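Local coordinates for protein putative polyketide cyclase (Bacillus cereus, PDB 3K0Z) that is of unknown function but has a SnoaL-like, NTF2-type fold and may act as a polyketide cyclase or a related enzyme, at residues Thr23-Pro26 and Ser27-Gln30; Met36-Ala39 and Ala40-Phe43; Phe63-His66 and Thr67-Lys70; Leu79-Ala82 and Ala83-Arg87. All blocks are in the same frame, centred on the assembly; numbering follows the deposited sequence.

Contact 1. Residues Thr23-Pro26 and Ser27-Gln30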
ATOM      1  N   THR A  23      10.185   2.400  10.238  1.00 18.41           N
ATOM      2  CA  THR A  23      10.610   3.762  10.229  1.00 19.82           C
ATOM      3  C   THR A  23       9.603   4.578  11.056  1.00 20.84           C
ATOM      4  O   THR A  23       8.396   4.616  10.761  1.00 19.94           O
ATOM      5  CB  THR A  23      10.701   4.293   8.781  1.00 21.34           C
ATOM      6  OG1 THR A  23      11.645   3.502   8.056  1.00 19.63           O
ATOM      7  CG2 THR A  23      11.110   5.737   8.764  1.00 20.19           C
ATOM      8  N   ILE A  24      10.102   5.220  12.103  0.50 20.42           N
ATOM      9  CA  ILE A  24       9.264   6.052  12.949  0.50 18.03           C
ATOM     10  C   ILE A  24       9.696   7.523  12.961  0.50 20.24           C
ATOM     11  O   ILE A  24      10.847   7.855  13.243  0.50 20.29           O
ATOM     12  CB  ILE A  24       9.236   5.558  14.390  0.50 17.52           C
ATOM     13  CG1 ILE A  24       8.938   4.041  14.446  0.50 16.53           C
ATOM     14  CG2 ILE A  24       8.202   6.392  15.142  0.50 13.98           C
ATOM     15  CD1 ILE A  24       9.080   3.377  15.849  0.50 13.08           C
ATOM     16  N   ASP A  25       8.729   8.380  12.667  1.00 19.02           N
ATOM     17  CA  ASP A  25       8.853   9.854  12.726  1.00 19.69           C
ATOM     18  C   ASP A  25       9.475  10.225  14.085  1.00 21.19           C
ATOM     19  O   ASP A  25       8.897   9.924  15.116  1.00 20.09           O
ATOM     20  CB  ASP A  25       7.412  10.383  12.608  1.00 19.92           C
ATOM     21  CG  ASP A  25       7.242  11.885  12.807  1.00 21.30           C
ATOM     22  OD1 ASP A  25       8.177  12.628  13.173  1.00 25.03           O
ATOM     23  OD2 ASP A  25       6.072  12.299  12.622  1.00 21.51           O
ATOM     24  N   PRO A  26      10.668  10.838  14.079  1.00 19.38           N
ATOM     25  CA  PRO A  26      11.383  11.229  15.300  1.00 21.21           C
ATOM     26  C   PRO A  26      10.682  12.233  16.195  1.00 20.26           C
ATOM     27  O   PRO A  26      11.014  12.346  17.365  1.00 19.45           O
ATOM     28  CB  PRO A  26      12.671  11.870  14.767  1.00 24.15           C
ATOM     29  CG  PRO A  26      12.818  11.401  13.409  1.00 23.75           C
ATOM     30  CD  PRO A  26      11.472  11.096  12.878  1.00 22.75           C
ATOM     31  N   SER A  27       9.703  12.933  15.646  1.00 21.42           N
ATOM     32  CA  SER A  27       8.993  13.958  16.354  1.00 21.95           C
ATOM     33  C   SER A  27       7.927  13.365  17.249  1.00 19.71           C
ATOM     34  O   SER A  27       7.493  14.030  18.164  1.00 22.56           O
ATOM     35  CB  SER A  27       8.383  14.945  15.356  1.00 22.00           C
ATOM     36  OG  SER A  27       7.232  14.394  14.745  1.00 23.82           O
ATOM     37  N   LEU A  28       7.523  12.115  17.022  1.00 21.14           N
ATOM     38  CA  LEU A  28       6.531  11.471  17.893  1.00 18.87           C
ATOM     39  C   LEU A  28       7.195  11.161  19.241  1.00 19.77           C
ATOM     40  O   LEU A  28       8.338  10.735  19.273  1.00 15.96           O
ATOM     41  CB  LEU A  28       5.995  10.190  17.240  1.00 21.54           C
ATOM     42  CG  LEU A  28       5.233  10.354  15.917  1.00 17.77           C
ATOM     43  CD1 LEU A  28       4.879   9.013  15.288  1.00 16.39           C
ATOM     44  CD2 LEU A  28       3.993  11.162  16.136  1.00 16.09           C
ATOM     45  N   SER A  29       6.480  11.383  20.339  1.00 18.40           N
ATOM     46  CA  SER A  29       6.957  10.981  21.650  1.00 18.44           C
ATOM     47  C   SER A  29       7.022   9.459  21.703  1.00 17.40           C
ATOM     48  O   SER A  29       6.351   8.748  20.930  1.00 16.31           O
ATOM     49  CB  SER A  29       6.002  11.460  22.749  1.00 19.14           C
ATOM     50  OG  SER A  29       4.864  10.594  22.768  1.00 15.70           O
ATOM     51  N   GLN A  30       7.821   8.944  22.622  1.00 18.21           N
ATOM     52  CA  GLN A  30       7.852   7.504  22.826  1.00 17.44           C
ATOM     53  C   GLN A  30       6.486   6.907  22.993  1.00 15.70           C
ATOM     54  O   GLN A  30       6.214   5.854  22.447  1.00 16.01           O
ATOM     55  CB  GLN A  30       8.621   7.142  24.087  1.00 20.76           C
ATOM     56  CG  GLN A  30      10.030   7.014  23.881  1.00 33.54           C
ATOM     57  CD  GLN A  30      10.343   5.833  23.011  1.00 43.99           C
ATOM     58  OE1 GLN A  30      10.891   5.990  21.908  1.00 52.72           O
ATOM     59  NE2 GLN A  30       9.970   4.635  23.484  1.00 49.94           N
TER
HETATM   60  O   HOH W   1       9.602   9.134  17.634  1.00 25.17           O
HETATM   61  O   HOH W   2      10.437  13.299  19.704  1.00 39.42           O
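The carboxylate of D25 is the flat group of this contact, and S27 lies over one of its faces. S27 N and S27 OG both reach OD1 from that face. The backbone bond from S27 N to D25 OD1 makes an Asx turn. It is nested in a type I beta turn from D25 to L28, just after strand 22-24. S27 OG comes to the syn side of D25 OD1 at 2.5 Å, a short bond, and is tilted 32° from the carboxylate plane. S27 N sits further out of the plane and bonds to D25 OD1 at 2.9 Å. D25 holds CG anti to its backbone N (chi1 173°), which swings the carboxylate back over the turn. The other oxygen, OD2, has a weak bond from G104 N. OD1 also lies close to D25 OD1 of the second subunit. These like charges could favour proton uptake by one of the pair. The turn is closed by L28 N, which donates to D25 O at 3.2 Å. L28 crosses D25 at about a right angle and lays CD1 3.9 Å from D25 CB. L28 also packs on V102 and M36. A water joins the two ends of the turn, donating to D25 O at 2.7 Å and to L28 O at 2.6 Å.

Contact 2. Residues Met36-Ala39 and Ala40-Phe43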
HETATM    1  N   MSE A  36       0.846   3.654  18.481  1.00 19.46           N
HETATM    2  CA  MSE A  36       0.595   3.414  17.065  1.00 18.37           C
HETATM    3  C   MSE A  36       1.157   2.066  16.626  1.00 19.66           C
HETATM    4  O   MSE A  36       0.483   1.306  15.903  1.00 19.62           O
HETATM    5  CB  MSE A  36       1.180   4.574  16.250  1.00 21.55           C
HETATM    6  CG  MSE A  36       0.421   5.831  16.467  1.00 18.74           C
HETATM    7 SE   MSE A  36       1.326   7.372  15.732  0.75 25.69          SE
HETATM    8  CE  MSE A  36       0.627   7.289  13.862  1.00 21.04           C
ATOM      9  N   VAL A  37       2.371   1.734  17.053  1.00 18.30           N
ATOM     10  CA  VAL A  37       2.976   0.435  16.682  1.00 18.25           C
ATOM     11  C   VAL A  37       2.162  -0.709  17.305  1.00 18.45           C
ATOM     12  O   VAL A  37       1.861  -1.694  16.641  1.00 18.19           O
ATOM     13  CB  VAL A  37       4.471   0.356  17.083  1.00 17.98           C
ATOM     14  CG1 VAL A  37       4.975  -1.042  16.988  1.00 17.61           C
ATOM     15  CG2 VAL A  37       5.306   1.296  16.194  1.00 17.71           C
ATOM     16  N   HIS A  38       1.757  -0.552  18.566  1.00 17.84           N
ATOM     17  CA  HIS A  38       0.981  -1.565  19.257  1.00 16.96           C
ATOM     18  C   HIS A  38      -0.381  -1.771  18.603  1.00 19.96           C
ATOM     19  O   HIS A  38      -0.849  -2.888  18.532  1.00 21.11           O
ATOM     20  CB  HIS A  38       0.819  -1.181  20.727  1.00 20.75           C
ATOM     21  CG  HIS A  38       2.058  -1.409  21.536  1.00 19.50           C
ATOM     22  ND1 HIS A  38       2.092  -1.276  22.906  1.00 14.87           N
ATOM     23  CD2 HIS A  38       3.295  -1.818  21.160  1.00 16.95           C
ATOM     24  CE1 HIS A  38       3.318  -1.554  23.334  1.00 20.15           C
ATOM     25  NE2 HIS A  38       4.062  -1.903  22.288  1.00 15.30           N
ATOM     26  N   ALA A  39      -1.007  -0.721  18.105  1.00 18.83           N
ATOM     27  CA  ALA A  39      -2.303  -0.901  17.418  1.00 20.37           C
ATOM     28  C   ALA A  39      -2.082  -1.729  16.168  1.00 18.59           C
ATOM     29  O   ALA A  39      -2.866  -2.621  15.830  1.00 19.10           O
ATOM     30  CB  ALA A  39      -2.925   0.477  17.071  1.00 19.68           C
ATOM     31  N   ALA A  40      -1.000  -1.441  15.470  1.00 19.96           N
ATOM     32  CA  ALA A  40      -0.659  -2.218  14.259  1.00 19.64           C
ATOM     33  C   ALA A  40      -0.403  -3.655  14.624  1.00 21.39           C
ATOM     34  O   ALA A  40      -0.895  -4.528  13.951  1.00 16.82           O
ATOM     35  CB  ALA A  40       0.549  -1.639  13.584  1.00 19.06           C
ATOM     36  N   GLN A  41       0.349  -3.904  15.704  1.00 21.38           N
ATOM     37  CA  GLN A  41       0.638  -5.268  16.103  1.00 21.73           C
ATOM     38  C   GLN A  41      -0.647  -6.050  16.426  1.00 18.37           C
ATOM     39  O   GLN A  41      -0.795  -7.214  16.016  1.00 20.79           O
ATOM     40  CB  GLN A  41       1.566  -5.296  17.288  1.00 20.69           C
ATOM     41  CG  GLN A  41       3.012  -5.001  16.995  1.00 19.88           C
ATOM     42  CD  GLN A  41       3.866  -5.326  18.182  1.00 23.89           C
ATOM     43  OE1 GLN A  41       4.104  -4.478  19.077  1.00 21.97           O
ATOM     44  NE2 GLN A  41       4.369  -6.559  18.207  1.00 19.48           N
ATOM     45  N   ARG A  42      -1.579  -5.406  17.133  1.00 21.54           N
ATOM     46  CA  ARG A  42      -2.837  -6.061  17.511  1.00 18.10           C
ATOM     47  C   ARG A  42      -3.689  -6.298  16.296  1.00 17.49           C
ATOM     48  O   ARG A  42      -4.369  -7.283  16.224  1.00 17.38           O
ATOM     49  CB  ARG A  42      -3.648  -5.232  18.504  1.00 20.32           C
ATOM     50  CG  ARG A  42      -3.052  -5.152  19.891  1.00 22.28           C
ATOM     51  CD  ARG A  42      -3.991  -4.511  20.901  1.00 24.02           C
ATOM     52  NE  ARG A  42      -3.337  -4.302  22.206  1.00 27.98           N
ATOM     53  CZ  ARG A  42      -2.688  -3.185  22.572  1.00 26.52           C
ATOM     54  NH1 ARG A  42      -2.620  -2.109  21.796  1.00 37.74           N
ATOM     55  NH2 ARG A  42      -2.138  -3.125  23.772  1.00 38.39           N
ATOM     56  N   PHE A  43      -3.695  -5.359  15.364  1.00 17.99           N
ATOM     57  CA  PHE A  43      -4.450  -5.488  14.150  1.00 18.42           C
ATOM     58  C   PHE A  43      -3.922  -6.682  13.346  1.00 20.06           C
ATOM     59  O   PHE A  43      -4.720  -7.512  12.885  1.00 16.78           O
ATOM     60  CB  PHE A  43      -4.388  -4.183  13.319  1.00 17.98           C
ATOM     61  CG  PHE A  43      -5.442  -4.081  12.225  1.00 22.41           C
ATOM     62  CD1 PHE A  43      -6.802  -4.146  12.524  1.00 22.40           C
ATOM     63  CD2 PHE A  43      -5.072  -3.817  10.910  1.00 20.94           C
ATOM     64  CE1 PHE A  43      -7.761  -4.020  11.503  1.00 21.89           C
ATOM     65  CE2 PHE A  43      -6.050  -3.637   9.913  1.00 19.64           C
ATOM     66  CZ  PHE A  43      -7.369  -3.747  10.219  1.00 22.80           C
TER
HETATM   67  O   HOH W   3      -0.239  -1.255  24.343  1.00 41.25           O
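H38 runs beside Q41 with both side chains pointing the same way, and H38 CD2 comes 3.5 Å from Q41 OE1. The imidazole and amide planes are 55° apart, so the two groups do not stack. Both are held by the N-terminal loop that crosses here. H38 NE2 bonds to Q11 O. Q41 OE1 takes L13 N, and Q41 NE2 bonds to P17 O. These bonds fix the rotation of the Q41 amide and satisfy both of its ends in a buried place. V37 CG1 also approaches Q41 OE1, at 4.1 Å.

One turn on from H38, R42 places CG beside its backbone N (chi1 -70°), which turns the chain back toward H38. From CG to NE it is extended, and R42 NH1 lies 3.7 Å from H38 CB. The charged end does not meet the imidazole directly. A water bridges them, 2.7 Å from H38 ND1 and 2.7 Å from R42 NH2, which donates to it. Beneath the side chains runs regular alpha-helical bonding, such as Q41 N to V37 O at 2.8 Å and F43 N to A39 O at 2.9 Å. F43 keeps CG anti to the backbone N (chi1 -164°), which sends the ring away from the preceding turn to meet W47 edge-to-face.

Helix 30-49 thus lies across the curved sheet of the NTF2-like fold. Selenomethionine M36, V37 and A40 face strand 93-103, and M36 and F43 reach strand 120-133. F43 and R42 also touch helix 55-58, while H38 and Q41 face the N-terminal loop.

Contact 3. Residues Phe63-His66 and Thr67-Lys70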
ATOM      1  N   PHE A  63     -15.137   2.100  13.432  1.00 19.97           N
ATOM      2  CA  PHE A  63     -14.121   1.785  12.413  1.00 20.47           C
ATOM      3  C   PHE A  63     -14.701   1.700  10.998  1.00 18.67           C
ATOM      4  O   PHE A  63     -15.738   1.074  10.797  1.00 17.25           O
ATOM      5  CB  PHE A  63     -13.440   0.471  12.768  1.00 19.01           C
ATOM      6  CG  PHE A  63     -12.572  -0.085  11.662  1.00 21.82           C
ATOM      7  CD1 PHE A  63     -11.286   0.373  11.459  1.00 20.98           C
ATOM      8  CD2 PHE A  63     -13.065  -1.040  10.796  1.00 19.47           C
ATOM      9  CE1 PHE A  63     -10.488  -0.153  10.401  1.00 19.03           C
ATOM     10  CE2 PHE A  63     -12.279  -1.553   9.729  1.00 20.54           C
ATOM     11  CZ  PHE A  63     -11.016  -1.097   9.546  1.00 21.48           C
ATOM     12  N   PHE A  64     -14.028   2.318  10.031  1.00 16.56           N
ATOM     13  CA  PHE A  64     -14.544   2.419   8.677  1.00 17.95           C
ATOM     14  C   PHE A  64     -13.446   2.078   7.645  1.00 19.25           C
ATOM     15  O   PHE A  64     -12.341   2.671   7.629  1.00 19.56           O
ATOM     16  CB  PHE A  64     -15.086   3.833   8.456  1.00 20.77           C
ATOM     17  CG  PHE A  64     -15.852   3.984   7.191  1.00 17.80           C
ATOM     18  CD1 PHE A  64     -15.207   4.249   6.009  1.00 24.03           C
ATOM     19  CD2 PHE A  64     -17.212   3.862   7.184  1.00 19.50           C
ATOM     20  CE1 PHE A  64     -15.909   4.371   4.837  1.00 22.04           C
ATOM     21  CE2 PHE A  64     -17.915   3.985   6.012  1.00 20.44           C
ATOM     22  CZ  PHE A  64     -17.256   4.237   4.845  1.00 22.00           C
ATOM     23  N   ASP A  65     -13.744   1.086   6.820  1.00 19.53           N
ATOM     24  CA  ASP A  65     -12.858   0.661   5.745  1.00 19.77           C
ATOM     25  C   ASP A  65     -13.257   1.451   4.500  1.00 18.07           C
ATOM     26  O   ASP A  65     -14.377   1.314   3.971  1.00 18.50           O
ATOM     27  CB  ASP A  65     -12.992  -0.867   5.540  1.00 19.91           C
ATOM     28  CG  ASP A  65     -12.068  -1.411   4.474  1.00 27.14           C
ATOM     29  OD1 ASP A  65     -11.446  -0.585   3.793  1.00 19.42           O
ATOM     30  OD2 ASP A  65     -11.971  -2.666   4.323  1.00 21.90           O
ATOM     31  N   HIS A  66     -12.353   2.307   4.042  1.00 18.59           N
ATOM     32  CA  HIS A  66     -12.564   3.049   2.816  1.00 19.63           C
ATOM     33  C   HIS A  66     -12.410   2.246   1.549  1.00 23.24           C
ATOM     34  O   HIS A  66     -12.738   2.753   0.484  1.00 21.95           O
ATOM     35  CB  HIS A  66     -11.586   4.223   2.752  1.00 19.56           C
ATOM     36  CG  HIS A  66     -11.830   5.234   3.813  1.00 16.01           C
ATOM     37  ND1 HIS A  66     -12.850   6.147   3.726  1.00 22.70           N
ATOM     38  CD2 HIS A  66     -11.222   5.455   4.998  1.00 22.73           C
ATOM     39  CE1 HIS A  66     -12.850   6.902   4.808  1.00 25.25           C
ATOM     40  NE2 HIS A  66     -11.872   6.503   5.596  1.00 18.28           N
ATOM     41  N   THR A  67     -11.903   1.014   1.639  1.00 22.31           N
ATOM     42  CA  THR A  67     -11.601   0.223   0.448  1.00 20.31           C
ATOM     43  C   THR A  67     -12.116  -1.215   0.667  1.00 21.20           C
ATOM     44  O   THR A  67     -11.369  -2.177   0.669  1.00 21.97           O
ATOM     45  CB  THR A  67     -10.088   0.245   0.233  1.00 21.62           C
ATOM     46  OG1 THR A  67      -9.447  -0.206   1.430  1.00 16.59           O
ATOM     47  CG2 THR A  67      -9.552   1.669  -0.099  1.00 17.43           C
ATOM     48  N   LEU A  68     -13.426  -1.329   0.819  1.00 21.81           N
ATOM     49  CA  LEU A  68     -14.041  -2.525   1.347  1.00 23.81           C
ATOM     50  C   LEU A  68     -14.092  -3.557   0.250  1.00 27.63           C
ATOM     51  O   LEU A  68     -14.657  -3.266  -0.786  1.00 29.88           O
ATOM     52  CB  LEU A  68     -15.420  -2.111   1.849  1.00 25.66           C
ATOM     53  CG  LEU A  68     -16.245  -2.896   2.823  1.00 28.03           C
ATOM     54  CD1 LEU A  68     -15.497  -3.135   4.185  1.00 18.58           C
ATOM     55  CD2 LEU A  68     -17.574  -2.130   2.968  1.00 19.91           C
ATOM     56  N   PRO A  69     -13.434  -4.736   0.422  1.00 30.90           N
ATOM     57  CA  PRO A  69     -13.557  -5.792  -0.596  1.00 33.52           C
ATOM     58  C   PRO A  69     -15.012  -6.154  -0.916  1.00 34.63           C
ATOM     59  O   PRO A  69     -15.893  -6.006  -0.050  1.00 31.68           O
ATOM     60  CB  PRO A  69     -12.827  -6.967   0.045  1.00 34.02           C
ATOM     61  CG  PRO A  69     -11.835  -6.352   0.929  1.00 31.39           C
ATOM     62  CD  PRO A  69     -12.528  -5.157   1.501  1.00 31.48           C
ATOM     63  N   LYS A  70     -15.292  -6.544  -2.171  1.00 38.21           N
ATOM     64  CA  LYS A  70     -16.686  -6.863  -2.528  1.00 38.81           C
ATOM     65  C   LYS A  70     -17.080  -8.036  -1.644  1.00 37.38           C
ATOM     66  O   LYS A  70     -16.293  -8.993  -1.490  1.00 37.82           O
ATOM     67  CB  LYS A  70     -16.877  -7.237  -4.010  1.00 39.68           C
TER
HETATM   68  O   HOH W   4     -15.154   0.631   0.191  1.00 38.70           O
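D65 folds its carboxylate back over T67, and OD1 takes T67 N at 2.7 Å with an N-H...O angle of 160°. The donor lies above the carboxylate plane. T67 OG1 lies 3.1 Å from D65 OD1 and accepts a hydrogen bond from H142 N. The second oxygen, D65 OD2, bonds to H142 NE2. R72 NH1 adds only a long, weak ion pair. D65 N donates to Q74 OE1, so the backbone N and both carboxylate oxygens of this buried residue have partners. L68 and P69 pack against D65 OD2: L68 CD1 lies 3.6 Å from it and P69 CD 3.8 Å. L68 N has no protein acceptor across the turn and gives its proton to a water at 2.7 Å. That water donates weakly to H66 O. The H66 ring stacks on W141, and its NE2 bonds to E139 OE1. T67 also packs on F125 of the second subunit. The arrangement is an Asx turn that ends strand 63-65, outermost in the sheet of this chain and parallel to strand 136-144 in the NTF2-like fold.

Contact 4. Residues Leu79-Ala82 and Ala83-Arg87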
ATOM      1  N   LEU A  79     -14.693  -7.201   9.907  1.00 17.32           N
ATOM      2  CA  LEU A  79     -13.428  -7.779  10.309  1.00 18.50           C
ATOM      3  C   LEU A  79     -13.610  -9.253  10.750  1.00 19.60           C
ATOM      4  O   LEU A  79     -12.835 -10.138  10.407  1.00 20.59           O
ATOM      5  CB  LEU A  79     -12.824  -6.953  11.453  1.00 20.83           C
ATOM      6  CG  LEU A  79     -12.453  -5.504  11.044  1.00 20.54           C
ATOM      7  CD1 LEU A  79     -11.989  -4.729  12.245  1.00 19.55           C
ATOM      8  CD2 LEU A  79     -11.392  -5.460   9.900  1.00 17.90           C
ATOM      9  N   LYS A  80     -14.638  -9.470  11.539  1.00 20.58           N
ATOM     10  CA  LYS A  80     -15.010 -10.814  12.005  1.00 20.31           C
ATOM     11  C   LYS A  80     -15.407 -11.722  10.855  1.00 19.31           C
ATOM     12  O   LYS A  80     -15.060 -12.911  10.831  1.00 20.39           O
ATOM     13  CB  LYS A  80     -16.182 -10.684  12.965  1.00 19.42           C
ATOM     14  CG  LYS A  80     -15.853  -9.841  14.177  1.00 21.85           C
ATOM     15  CD  LYS A  80     -17.052  -9.698  15.081  1.00 23.60           C
ATOM     16  CE  LYS A  80     -16.791  -8.654  16.138  1.00 35.73           C
ATOM     17  NZ  LYS A  80     -18.056  -8.400  16.870  1.00 37.81           N
ATOM     18  N   PHE A  81     -16.182 -11.171   9.929  1.00 20.37           N
ATOM     19  CA  PHE A  81     -16.601 -11.919   8.744  1.00 20.11           C
ATOM     20  C   PHE A  81     -15.412 -12.397   7.929  1.00 17.03           C
ATOM     21  O   PHE A  81     -15.313 -13.569   7.610  1.00 18.70           O
ATOM     22  CB  PHE A  81     -17.529 -11.095   7.864  1.00 19.83           C
ATOM     23  CG  PHE A  81     -17.922 -11.800   6.588  1.00 27.79           C
ATOM     24  CD1 PHE A  81     -18.930 -12.738   6.597  1.00 28.54           C
ATOM     25  CD2 PHE A  81     -17.263 -11.543   5.387  1.00 29.95           C
ATOM     26  CE1 PHE A  81     -19.282 -13.417   5.422  1.00 27.11           C
ATOM     27  CE2 PHE A  81     -17.612 -12.226   4.221  1.00 29.76           C
ATOM     28  CZ  PHE A  81     -18.608 -13.173   4.256  1.00 26.55           C
ATOM     29  N   ALA A  82     -14.498 -11.484   7.629  1.00 17.54           N
ATOM     30  CA  ALA A  82     -13.345 -11.743   6.778  1.00 18.53           C
ATOM     31  C   ALA A  82     -12.397 -12.815   7.324  1.00 19.70           C
ATOM     32  O   ALA A  82     -11.906 -13.679   6.558  1.00 19.05           O
ATOM     33  CB  ALA A  82     -12.565 -10.380   6.500  1.00 19.00           C
ATOM     34  N   ALA A  83     -12.123 -12.752   8.614  1.00 18.61           N
ATOM     35  CA  ALA A  83     -11.240 -13.711   9.274  1.00 20.53           C
ATOM     36  C   ALA A  83     -11.809 -15.140   9.160  1.00 23.33           C
ATOM     37  O   ALA A  83     -11.092 -16.073   8.832  1.00 20.58           O
ATOM     38  CB  ALA A  83     -11.047 -13.333  10.735  1.00 20.69           C
ATOM     39  N   GLN A  84     -13.101 -15.296   9.423  1.00 23.94           N
ATOM     40  CA  GLN A  84     -13.748 -16.601   9.362  1.00 24.32           C
ATOM     41  C   GLN A  84     -13.903 -17.080   7.931  1.00 28.28           C
ATOM     42  O   GLN A  84     -13.690 -18.263   7.657  1.00 21.64           O
ATOM     43  CB  GLN A  84     -15.135 -16.540  10.000  1.00 26.42           C
ATOM     44  CG  GLN A  84     -15.130 -16.241  11.458  1.00 29.89           C
ATOM     45  CD  GLN A  84     -16.532 -16.119  12.010  1.00 30.41           C
ATOM     46  OE1 GLN A  84     -17.185 -17.117  12.241  1.00 28.85           O
ATOM     47  NE2 GLN A  84     -17.007 -14.878  12.180  1.00 29.95           N
ATOM     48  N   ASN A  85     -14.256 -16.143   7.025  1.00 25.63           N
ATOM     49  CA  ASN A  85     -14.543 -16.467   5.638  1.00 24.38           C
ATOM     50  C   ASN A  85     -13.257 -16.975   4.968  1.00 25.54           C
ATOM     51  O   ASN A  85     -13.262 -17.995   4.316  1.00 23.89           O
ATOM     52  CB  ASN A  85     -15.114 -15.226   4.927  1.00 26.65           C
ATOM     53  CG  ASN A  85     -15.532 -15.490   3.481  1.00 35.07           C
ATOM     54  OD1 ASN A  85     -16.360 -16.354   3.205  1.00 41.11           O
ATOM     55  ND2 ASN A  85     -14.956 -14.722   2.551  1.00 43.30           N
ATOM     56  N   PHE A  86     -12.145 -16.282   5.185  1.00 21.36           N
ATOM     57  CA  PHE A  86     -10.884 -16.709   4.618  1.00 22.64           C
ATOM     58  C   PHE A  86     -10.490 -18.148   5.036  1.00 21.76           C
ATOM     59  O   PHE A  86     -10.089 -18.962   4.201  1.00 22.40           O
ATOM     60  CB  PHE A  86      -9.790 -15.725   5.008  1.00 25.02           C
ATOM     61  CG  PHE A  86      -8.563 -15.859   4.171  1.00 26.29           C
ATOM     62  CD1 PHE A  86      -7.553 -16.738   4.523  1.00 33.70           C
ATOM     63  CD2 PHE A  86      -8.445 -15.143   3.008  1.00 34.53           C
ATOM     64  CE1 PHE A  86      -6.417 -16.863   3.725  1.00 32.91           C
ATOM     65  CE2 PHE A  86      -7.322 -15.249   2.234  1.00 37.60           C
ATOM     66  CZ  PHE A  86      -6.302 -16.105   2.597  1.00 30.80           C
ATOM     67  N   ARG A  87     -10.646 -18.473   6.307  1.00 21.99           N
ATOM     68  CA  ARG A  87     -10.257 -19.793   6.834  1.00 22.31           C
ATOM     69  C   ARG A  87     -11.087 -20.965   6.349  1.00 22.84           C
ATOM     70  O   ARG A  87     -10.661 -22.103   6.452  1.00 19.26           O
ATOM     71  CB  ARG A  87     -10.223 -19.743   8.346  1.00 24.44           C
ATOM     72  CG  ARG A  87      -8.974 -19.058   8.864  1.00 27.43           C
ATOM     73  CD  ARG A  87      -9.099 -18.485  10.362  1.00 32.53           C
ATOM     74  NE  ARG A  87      -7.814 -17.845  10.720  1.00 27.83           N
ATOM     75  CZ  ARG A  87      -7.463 -16.596  10.456  1.00 33.15           C
ATOM     76  NH1 ARG A  87      -8.308 -15.722   9.906  1.00 35.40           N
ATOM     77  NH2 ARG A  87      -6.253 -16.198  10.812  1.00 35.76           N
TER
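A83, within helix 76-87, donates its N-H to L79 O, one of a run of alpha-helical bonds. Its methyl faces F46, so this side of the helix lies on helix 30-49 of the NTF2-like fold.

Q84 comes next, on the exposed side. Q84 sets CG beside its backbone N (chi1 -64°), which sends the chain back toward K80, and Q84 NE2 donates to K80 O at 3.1 Å. The bond is fairly straight, and K80 O lies close to the amide plane. The donor stands well above the carbonyl plane, however. K80 O also receives Q84 N, but weakly, at 3.4 Å. One carbonyl thus holds both the backbone and the side chain of Q84.

N85 N bonds to F81 O at 2.8 Å. N85 CB sits over one face of the F81 ring in a CH-pi contact, 4.2 Å from the centroid. The amide runs beside the ring, their planes only 19° apart, and N85 CG comes 3.9 Å from F81 CZ. F81 and N85 each have CG anti to the backbone N, which turns the two groups the same way. N85 ND2 bonds to a bound NHE molecule, probably from the crystallisation liquor.

F86 N bonds to A82 O at 3.0 Å. The F86 ring leads away to I93 on strand 93-103.

R87 ends the segment. R87 NH2 bonds to W47 O, and R87 NH1 donates to A83 O at 3.0 Å, with that oxygen in the guanidinium plane.

In the fold
The contacts follow one another along the chain, and three of the pairs touch through apolar side chains. Contact 1 leads into helix 30-49, where L28 CD1 meets selenomethionine M36 SE of contact 2 at 3.9 Å. L79 of contact 4 touches both contact 2 and contact 3: its CD2 lies 4.2 Å from F43 CE1 of contact 2 and 4.0 Å from F63 CE2 of contact 3. Contacts 1 and 4 lie at opposite sides of the chain, their centres about 33 Å apart. Contact 1 meets its own copy in the second subunit. P69 of contact 3 and N85 of contact 4 approach bound NHE, which may mark a pocket.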